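Local coordinates for actin-binding protein (Saccharomyces cerevisiae, PDB 1HQZ) that binds actin filaments but not monomers, probably through this N-terminal cofilin-homology domain, and recruits the ARP2/3 complex to filament sides, at residues A[19-23]-A[24-28]; A[50-53]-A[54-58]; A[71-74]-A[75-78]; A[129-132]-A[133-136]. All coordinates share one frame; numbering follows the deposited sequence.

Contacts 2, 3 and 4 form one connected group, which contact 1 joins only at its edge, through Pro28 O and Ser50 CB at 3.3 Å. The centres of contacts 3 and 4 are about 10 Å apart, with Pro73 CD 3.7 Å from Ile135 CG2; contacts 2 and 4, about 14 Å apart, join through Leu56 CD2 and Leu131 CD1 at 3.5 Å. Phe52 reaches both Val71 and Leu132. Helix 12-24, which carries contact 1, rests on Leu68 and Arg70 of strand 65-71, whereas helix 52-56 rests on Ala69 and Val71, so the two pack on opposite faces of the sheet. Contact 1 is accordingly about 20 Å from contact 4, centre to centre.

Contact 1. Residues A[19-23]-A[24-28]; sequences YLKIV and RGSDP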
loop_
_atom_site.group_PDB
_atom_site.type_symbol
_atom_site.label_atom_id
_atom_site.label_comp_id
_atom_site.label_asym_id
_atom_site.label_seq_id
_atom_site.Cartn_x
_atom_site.Cartn_y
_atom_site.Cartn_z
ATOM N N TYR A 19 2.717 10.033 1.053
ATOM C CA TYR A 19 3.640 9.124 1.717
ATOM C C TYR A 19 4.194 9.714 3.021
ATOM O O TYR A 19 4.084 9.101 4.085
ATOM C CB TYR A 19 4.787 8.780 0.766
ATOM C CG TYR A 19 5.957 8.092 1.428
ATOM C CD1 TYR A 19 5.863 6.778 1.891
ATOM C CD2 TYR A 19 7.159 8.771 1.615
ATOM C CE1 TYR A 19 6.952 6.159 2.532
ATOM C CE2 TYR A 19 8.248 8.165 2.253
ATOM C CZ TYR A 19 8.141 6.869 2.708
ATOM O OH TYR A 19 9.218 6.300 3.345
ATOM N N LEU A 20 4.776 10.907 2.945
ATOM C CA LEU A 20 5.345 11.546 4.136
ATOM C C LEU A 20 4.319 11.762 5.230
ATOM O O LEU A 20 4.586 11.458 6.395
ATOM C CB LEU A 20 6.000 12.886 3.778
ATOM C CG LEU A 20 7.353 12.766 3.080
ATOM C CD1 LEU A 20 7.857 14.150 2.706
ATOM C CD2 LEU A 20 8.348 12.059 3.998
ATOM N N LYS A 21 3.153 12.288 4.854
ATOM C CA LYS A 21 2.071 12.528 5.814
ATOM C C LYS A 21 1.820 11.267 6.623
ATOM O O LYS A 21 1.742 11.292 7.857
ATOM C CB LYS A 21 0.753 12.852 5.109
ATOM C CG LYS A 21 0.566 14.239 4.565
ATOM C CD LYS A 21 -0.865 14.325 4.047
ATOM C CE LYS A 21 -1.136 15.597 3.302
ATOM N NZ LYS A 21 -2.526 15.571 2.769
ATOM N N ILE A 22 1.681 10.163 5.898
ATOM C CA ILE A 22 1.396 8.873 6.498
ATOM C C ILE A 22 2.505 8.298 7.368
ATOM O O ILE A 22 2.254 7.955 8.517
ATOM C CB ILE A 22 1.008 7.856 5.400
ATOM C CG1 ILE A 22 -0.272 8.329 4.711
ATOM C CG2 ILE A 22 0.813 6.473 5.999
ATOM C CD1 ILE A 22 -0.730 7.442 3.591
ATOM N N VAL A 23 3.723 8.183 6.838
ATOM C CA VAL A 23 4.813 7.620 7.637
ATOM C C VAL A 23 5.170 8.449 8.860
ATOM O O VAL A 23 5.661 7.908 9.849
ATOM C CB VAL A 23 6.105 7.417 6.818
ATOM C CG1 VAL A 23 5.869 6.382 5.732
ATOM C CG2 VAL A 23 6.583 8.755 6.241
ATOM N N ARG A 24 4.927 9.753 8.796
ATOM C CA ARG A 24 5.238 10.638 9.913
ATOM C C ARG A 24 4.091 10.738 10.902
ATOM O O ARG A 24 4.309 11.000 12.085
ATOM C CB ARG A 24 5.559 12.039 9.408
ATOM C CG ARG A 24 6.847 12.171 8.615
ATOM C CD ARG A 24 6.977 13.603 8.112
ATOM N NE ARG A 24 8.269 13.865 7.492
ATOM C CZ ARG A 24 8.564 14.972 6.817
ATOM N NH1 ARG A 24 7.654 15.926 6.669
ATOM N NH2 ARG A 24 9.773 15.126 6.297
ATOM N N GLY A 25 2.873 10.535 10.408
ATOM C CA GLY A 25 1.693 10.635 11.251
ATOM C C GLY A 25 1.327 12.094 11.483
ATOM O O GLY A 25 0.646 12.427 12.451
ATOM N N SER A 26 1.760 12.962 10.575
ATOM C CA SER A 26 1.518 14.398 10.690
ATOM C C SER A 26 0.092 14.874 10.410
ATOM O O SER A 26 -0.203 16.067 10.530
ATOM C CB SER A 26 2.504 15.157 9.785
ATOM O OG SER A 26 2.373 14.764 8.426
ATOM N N ASP A 27 -0.797 13.953 10.057
ATOM C CA ASP A 27 -2.178 14.323 9.764
ATOM C C ASP A 27 -3.148 13.156 10.004
ATOM O O ASP A 27 -3.216 12.217 9.212
ATOM C CB ASP A 27 -2.268 14.812 8.316
ATOM C CG ASP A 27 -3.665 15.257 7.931
ATOM O OD1 ASP A 27 -4.560 15.275 8.807
ATOM O OD2 ASP A 27 -3.861 15.591 6.742
ATOM N N PRO A 28 -3.922 13.211 11.103
ATOM C CA PRO A 28 -4.892 12.172 11.468
ATOM C C PRO A 28 -5.962 11.856 10.417
ATOM O O PRO A 28 -6.557 10.779 10.447
ATOM C CB PRO A 28 -5.480 12.693 12.775
ATOM C CG PRO A 28 -5.373 14.180 12.627
ATOM C CD PRO A 28 -3.988 14.337 12.051
#
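Lys21 O takes two backbone donors at the end of helix 12-24, Gly25 N at 2.9 Å and Ser26 N at 3.2 Å, while Arg24 N continues the helical pattern to Leu20 O. The bond from Ser26 N, five residues beyond its acceptor, together with the positive phi of Gly25 (78°), identifies a Schellman motif with Gly25 as its C-prime residue. Glycine adopts such a backbone angle most easily.

Among the side chains, Leu20 and Arg24 lie alongside each other, one helical turn apart. CD2 of Leu20 sits over one face of the Arg24 guanidinium, 3.7 Å above its plane and near the edge of the group, with Arg24 NE 3.9 Å from it. An outstretched arginine chain carries the flat group back along the leucine.

Lys21 also stretches out straight, beside Asp27, but its NZ stays 4.2 Å from Asp27 OD2, too long for a salt bridge. Asp27 is engaged instead through OD1, which accepts from the backbone N of Asp29. Ser26 folds its hydroxyl back between its own N and carbonyl carbon (chi1 59°), bringing OG to 3.5 Å from Lys21 CA.

Contact 2. Residues A[50-53]-A[54-58]; sequences SSFH and DFLQL
Ser51 caps helix 52-56 by accepting from Asp54 N at its OG, 3.2 Å away with an N-H...O angle of 156°. With OG placed opposite the backbone N about the first bond (chi1 164°), the hydroxyl comes close to this amide of the first turn. Backbone bonds follow from Phe55 N to Ser51 O (3.1 Å) and from Leu56 N to Phe52 O. A water adds a second link at the cap: it accepts from Ser51 N and donates to Asp54 OD2 at 2.8 Å, so the carboxylate reaches the N-cap amide through solvent. With an alanine here the OG acceptor is gone, and the amide of Asp54 would probably lose its cap and the helix start become less well fixed.

The apolar contacts gather on Phe52. Leu56 CD1 makes a CH-pi contact over one face of its ring, 4.2 Å from the centroid. Phe55 meets the same ring obliquely, the planes 32° apart, with Phe52 CE1 reaching the edge of the Phe55 ring at its CD2, 3.8 Å away. Beyond this turn, Phe52 touches Leu132 of helix 128-136, and Phe55 meets the rings of Trp32 and Phe59.

On another side of the helix Gln57 OE1 comes within 3.2 Å of His53 CE1, a close approach of oxygen to carbon.

The chemistry thus divides the turn: aromatic and aliphatic groups bind it to the sheet and the C-terminal helix, while Ser51 OG and the water supply acceptors for Asp54 N and Ser51 N, and the negative Asp54 probably suits the positive end of the helix dipole.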
loop_
_atom_site.group_PDB
_atom_site.type_symbol
_atom_site.label_atom_id
_atom_site.label_comp_id
_atom_site.label_asym_id
_atom_site.label_seq_id
_atom_site.Cartn_x
_atom_site.Cartn_y
_atom_site.Cartn_z
ATOM N N SER A 50 -8.660 7.966 6.579
ATOM C CA SER A 50 -8.157 7.894 7.945
ATOM C C SER A 50 -8.368 6.541 8.610
ATOM O O SER A 50 -7.607 6.176 9.505
ATOM C CB SER A 50 -8.808 8.983 8.796
ATOM O OG SER A 50 -10.217 8.855 8.754
ATOM N N SER A 51 -9.394 5.811 8.169
ATOM C CA SER A 51 -9.747 4.489 8.716
ATOM C C SER A 51 -9.080 3.281 8.032
ATOM O O SER A 51 -9.209 3.081 6.820
ATOM C CB SER A 51 -11.270 4.313 8.668
ATOM O OG SER A 51 -11.631 2.958 8.834
ATOM N N PHE A 52 -8.383 2.469 8.825
ATOM C CA PHE A 52 -7.695 1.279 8.313
ATOM C C PHE A 52 -8.731 0.307 7.750
ATOM O O PHE A 52 -8.477 -0.410 6.778
ATOM C CB PHE A 52 -6.899 0.623 9.450
ATOM C CG PHE A 52 -6.114 -0.599 9.038
ATOM C CD1 PHE A 52 -5.110 -0.511 8.081
ATOM C CD2 PHE A 52 -6.322 -1.823 9.675
ATOM C CE1 PHE A 52 -4.316 -1.619 7.765
ATOM C CE2 PHE A 52 -5.537 -2.937 9.369
ATOM C CZ PHE A 52 -4.532 -2.834 8.414
ATOM N N HIS A 53 -9.904 0.291 8.372
ATOM C CA HIS A 53 -10.983 -0.577 7.925
ATOM C C HIS A 53 -11.396 -0.168 6.500
ATOM O O HIS A 53 -11.631 -1.029 5.654
ATOM C CB HIS A 53 -12.169 -0.481 8.903
ATOM C CG HIS A 53 -13.339 -1.339 8.531
ATOM N ND1 HIS A 53 -14.444 -0.844 7.870
ATOM C CD2 HIS A 53 -13.566 -2.662 8.702
ATOM C CE1 HIS A 53 -15.301 -1.826 7.650
ATOM N NE2 HIS A 53 -14.791 -2.941 8.145
ATOM N N ASP A 54 -11.469 1.137 6.231
ATOM C CA ASP A 54 -11.838 1.615 4.890
ATOM C C ASP A 54 -10.748 1.227 3.881
ATOM O O ASP A 54 -11.030 0.792 2.760
ATOM C CB ASP A 54 -12.017 3.136 4.885
ATOM C CG ASP A 54 -13.416 3.574 5.305
ATOM O OD1 ASP A 54 -14.216 2.736 5.779
ATOM O OD2 ASP A 54 -13.712 4.777 5.159
ATOM N N PHE A 55 -9.502 1.386 4.301
ATOM C CA PHE A 55 -8.340 1.055 3.485
ATOM C C PHE A 55 -8.454 -0.336 2.871
ATOM O O PHE A 55 -8.351 -0.514 1.654
ATOM C CB PHE A 55 -7.084 1.144 4.367
ATOM C CG PHE A 55 -5.808 0.681 3.699
ATOM C CD1 PHE A 55 -5.379 1.245 2.495
ATOM C CD2 PHE A 55 -4.996 -0.264 4.324
ATOM C CE1 PHE A 55 -4.152 0.878 1.933
ATOM C CE2 PHE A 55 -3.779 -0.640 3.777
ATOM C CZ PHE A 55 -3.352 -0.066 2.574
ATOM N N LEU A 56 -8.696 -1.326 3.719
ATOM C CA LEU A 56 -8.783 -2.706 3.263
ATOM C C LEU A 56 -9.884 -2.978 2.250
ATOM O O LEU A 56 -9.829 -3.962 1.510
ATOM C CB LEU A 56 -8.920 -3.628 4.468
ATOM C CG LEU A 56 -7.725 -3.495 5.421
ATOM C CD1 LEU A 56 -7.968 -4.315 6.684
ATOM C CD2 LEU A 56 -6.454 -3.947 4.709
ATOM N N GLN A 57 -10.863 -2.089 2.193
ATOM C CA GLN A 57 -11.979 -2.238 1.266
ATOM C C GLN A 57 -11.879 -1.350 0.035
ATOM O O GLN A 57 -12.829 -1.256 -0.740
ATOM C CB GLN A 57 -13.270 -1.883 1.974
ATOM C CG GLN A 57 -13.595 -2.740 3.164
ATOM C CD GLN A 57 -14.931 -2.357 3.724
ATOM O OE1 GLN A 57 -15.059 -1.366 4.450
ATOM N NE2 GLN A 57 -15.953 -3.116 3.365
ATOM N N LEU A 58 -10.746 -0.700 -0.168
ATOM C CA LEU A 58 -10.665 0.216 -1.294
ATOM C C LEU A 58 -9.790 -0.192 -2.454
ATOM O O LEU A 58 -9.466 0.646 -3.294
ATOM C CB LEU A 58 -10.238 1.604 -0.799
ATOM C CG LEU A 58 -11.048 2.293 0.302
ATOM C CD1 LEU A 58 -11.335 3.730 -0.127
ATOM C CD2 LEU A 58 -12.366 1.600 0.538
HETATM O O HOH W 1 -11.870 6.411 6.542
#

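Contact 3. Residues A[71-74]-A[75-78]; sequences VSPP and GSDV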
loop_
_atom_site.group_PDB
_atom_site.type_symbol
_atom_site.label_atom_id
_atom_site.label_comp_id
_atom_site.label_asym_id
_atom_site.label_seq_id
_atom_site.Cartn_x
_atom_site.Cartn_y
_atom_site.Cartn_z
ATOM N N VAL A 71 -0.687 2.206 11.092
ATOM C CA VAL A 71 -1.657 1.654 12.022
ATOM C C VAL A 71 -1.105 1.328 13.399
ATOM O O VAL A 71 0.073 0.989 13.559
ATOM C CB VAL A 71 -2.269 0.348 11.463
ATOM C CG1 VAL A 71 -3.560 0.038 12.180
ATOM C CG2 VAL A 71 -2.486 0.463 9.955
ATOM N N SER A 72 -1.986 1.431 14.387
ATOM C CA SER A 72 -1.655 1.110 15.766
ATOM C C SER A 72 -2.645 0.033 16.184
ATOM O O SER A 72 -3.816 0.315 16.434
ATOM C CB SER A 72 -1.810 2.327 16.671
ATOM O OG SER A 72 -1.617 1.955 18.024
ATOM N N PRO A 73 -2.188 -1.224 16.249
ATOM C CA PRO A 73 -3.080 -2.316 16.639
ATOM C C PRO A 73 -3.599 -2.089 18.046
ATOM O O PRO A 73 -2.909 -1.506 18.881
ATOM C CB PRO A 73 -2.176 -3.538 16.549
ATOM C CG PRO A 73 -0.855 -2.984 16.966
ATOM C CD PRO A 73 -0.791 -1.685 16.191
ATOM N N PRO A 74 -4.836 -2.525 18.322
ATOM C CA PRO A 74 -5.391 -2.344 19.665
ATOM C C PRO A 74 -4.552 -3.176 20.632
ATOM O O PRO A 74 -4.414 -4.385 20.457
ATOM C CB PRO A 74 -6.814 -2.874 19.520
ATOM C CG PRO A 74 -7.131 -2.595 18.080
ATOM C CD PRO A 74 -5.861 -3.039 17.400
ATOM N N GLY A 75 -3.983 -2.522 21.637
ATOM C CA GLY A 75 -3.148 -3.223 22.594
ATOM C C GLY A 75 -1.925 -2.395 22.942
ATOM O O GLY A 75 -1.252 -2.659 23.942
ATOM N N SER A 76 -1.631 -1.396 22.109
ATOM C CA SER A 76 -0.495 -0.502 22.337
ATOM C C SER A 76 -0.677 0.814 21.583
ATOM O O SER A 76 -1.590 0.962 20.768
ATOM C CB SER A 76 0.816 -1.150 21.889
ATOM O OG SER A 76 0.974 -1.062 20.484
ATOM N N ASP A 77 0.200 1.769 21.865
ATOM C CA ASP A 77 0.145 3.072 21.213
ATOM C C ASP A 77 1.202 3.151 20.120
ATOM O O ASP A 77 1.367 4.193 19.477
ATOM C CB ASP A 77 0.379 4.191 22.237
ATOM C CG ASP A 77 -0.849 4.477 23.084
ATOM O OD1 ASP A 77 -0.732 5.290 24.028
ATOM O OD2 ASP A 77 -1.927 3.900 22.804
ATOM N N VAL A 78 1.924 2.052 19.919
ATOM C CA VAL A 78 2.958 2.016 18.897
ATOM C C VAL A 78 2.284 2.049 17.529
ATOM O O VAL A 78 1.310 1.332 17.280
ATOM C CB VAL A 78 3.847 0.748 19.013
ATOM C CG1 VAL A 78 3.076 -0.484 18.562
ATOM C CG2 VAL A 78 5.118 0.926 18.189
HETATM O O HOH W 2 -3.686 0.981 19.375
#
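Pro73 turns its ring toward the returning chain at two atoms: CD is 3.8 Å from Val78 O, and CG is 4.4 Å from Ser76 OG. Elsewhere the Pro73 ring touches Ile135 and the Pro74 ring Leu132, so both prolines also pack against helix 128-136.

Polar groups fill the inside of the loop. With OG swung opposite the backbone N (chi1 174°), Ser72 reaches across the turn to 3.1 Å from Val78 O; this bond is not settled, since the hydroxyl may turn to a water instead. OG also stands 2.9 Å from Ser76 O, at too poor an angle for a hydrogen bond. The water, 2.7 Å from Ser72 OG, donates to Pro73 O and Ser76 O and so joins both arms, although other acceptors probably compete for its protons. Val78 O also receives a CA-H...O contact from Ser72 CA at 3.3 Å.

A weak bond of 3.5 Å from Ser76 N to Pro73 O closes the tip. Gly75 there has phi 139°, where a CB would collide with Pro74 O. Proline then glycine at the two central positions, with psi of Pro74 at 122°, recalls a type II beta turn, distorted at Gly75, here at the end of the hairpin loop between antiparallel strands 65-71 and 80-86.

Contact 4. Residues A[129-132]-A[133-136]; sequences NELL and MKIS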
loop_
_atom_site.group_PDB
_atom_site.type_symbol
_atom_site.label_atom_id
_atom_site.label_comp_id
_atom_site.label_asym_id
_atom_site.label_seq_id
_atom_site.Cartn_x
_atom_site.Cartn_y
_atom_site.Cartn_z
ATOM N N ASN A 129 -8.276 -8.278 11.285
ATOM C CA ASN A 129 -7.669 -8.841 12.489
ATOM C C ASN A 129 -6.359 -9.566 12.209
ATOM O O ASN A 129 -5.411 -9.479 12.984
ATOM C CB ASN A 129 -8.652 -9.779 13.191
ATOM C CG ASN A 129 -9.770 -9.022 13.881
ATOM O OD1 ASN A 129 -9.520 -8.086 14.654
ATOM N ND2 ASN A 129 -11.010 -9.421 13.614
ATOM N N GLU A 130 -6.317 -10.294 11.105
ATOM C CA GLU A 130 -5.119 -11.014 10.719
ATOM C C GLU A 130 -3.962 -10.017 10.531
ATOM O O GLU A 130 -2.836 -10.256 10.974
ATOM C CB GLU A 130 -5.398 -11.775 9.418
ATOM C CG GLU A 130 -4.190 -11.975 8.515
ATOM C CD GLU A 130 -3.311 -13.130 8.934
ATOM O OE1 GLU A 130 -2.974 -13.230 10.136
ATOM O OE2 GLU A 130 -2.946 -13.934 8.049
ATOM N N LEU A 131 -4.254 -8.890 9.888
ATOM C CA LEU A 131 -3.235 -7.883 9.635
ATOM C C LEU A 131 -2.830 -7.125 10.894
ATOM O O LEU A 131 -1.652 -6.797 11.073
ATOM C CB LEU A 131 -3.713 -6.904 8.553
ATOM C CG LEU A 131 -3.915 -7.489 7.144
ATOM C CD1 LEU A 131 -4.471 -6.420 6.222
ATOM C CD2 LEU A 131 -2.602 -8.008 6.600
ATOM N N LEU A 132 -3.795 -6.838 11.764
ATOM C CA LEU A 132 -3.477 -6.119 12.989
ATOM C C LEU A 132 -2.544 -6.980 13.839
ATOM O O LEU A 132 -1.742 -6.467 14.624
ATOM C CB LEU A 132 -4.759 -5.776 13.764
ATOM C CG LEU A 132 -5.676 -4.725 13.118
ATOM C CD1 LEU A 132 -6.896 -4.507 13.985
ATOM C CD2 LEU A 132 -4.922 -3.414 12.941
ATOM N N MET A 133 -2.642 -8.294 13.660
ATOM C CA MET A 133 -1.799 -9.235 14.391
ATOM C C MET A 133 -0.384 -9.202 13.830
ATOM O O MET A 133 0.592 -9.180 14.583
ATOM C CB MET A 133 -2.349 -10.649 14.268
ATOM C CG MET A 133 -1.534 -11.665 15.021
ATOM S SD MET A 133 -2.081 -13.325 14.658
ATOM C CE MET A 133 -1.092 -13.663 13.165
ATOM N N LYS A 134 -0.283 -9.213 12.504
ATOM C CA LYS A 134 1.016 -9.162 11.838
ATOM C C LYS A 134 1.723 -7.859 12.191
ATOM O O LYS A 134 2.939 -7.829 12.391
ATOM C CB LYS A 134 0.847 -9.259 10.319
ATOM C CG LYS A 134 0.355 -10.607 9.850
ATOM C CD LYS A 134 0.450 -10.733 8.341
ATOM C CE LYS A 134 0.012 -12.110 7.869
ATOM N NZ LYS A 134 0.470 -12.346 6.466
ATOM N N ILE A 135 0.947 -6.781 12.276
ATOM C CA ILE A 135 1.492 -5.470 12.604
ATOM C C ILE A 135 2.019 -5.485 14.036
ATOM O O ILE A 135 3.109 -4.980 14.323
ATOM C CB ILE A 135 0.403 -4.380 12.418
ATOM C CG1 ILE A 135 0.166 -4.154 10.922
ATOM C CG2 ILE A 135 0.807 -3.090 13.108
ATOM C CD1 ILE A 135 -0.957 -3.211 10.610
ATOM N N SER A 136 1.252 -6.089 14.928
ATOM C CA SER A 136 1.645 -6.177 16.320
ATOM C C SER A 136 2.910 -7.018 16.525
ATOM O O SER A 136 3.727 -6.687 17.381
ATOM C CB SER A 136 0.494 -6.743 17.151
ATOM O OG SER A 136 0.889 -6.885 18.503
#
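Met133, Leu132 and Glu130 carry most of this helical contact. The Met133 side chain starts opposite its backbone N and then bends at the sulfur (chi3 87°), which turns the methyl CE back toward Glu130, 3.6 Å from OE1. Its amide donates to Asn129 O at 3.1 Å and weakly to Glu130 O.

Glu130 in turn bends at chi2 (81°), and its carboxylate leans along the helix as it leaves it, toward Lys134. OE2 lies 3.5 Å from Lys134 CE, across the extended lysine chain, but 4.1 Å from Lys134 NZ, so the opposite charges are near without forming a salt bridge. The main chain joins the same two residues, Lys134 N to Glu130 O at 3.2 Å and 155°.

This is the C-terminal helix of the ADF-homology fold, 128-136, packed on the sheet, against strands 116-120 and 65-71, next to helix 52-56. Leu131 and Ile135, which are buried, face strand 116-120 through Val118 and Val116.

A glutamine in place of Glu130 has no negative charge, and the ammonium of Lys134 would probably be left with less compensation nearby.

Leu132 reaches Phe52, Val71 and Pro74 with its side chain, while its carbonyl accepts from Ser136 N at 3.0 Å, and Ser136 CB comes to 3.4 Å of Leu132 O.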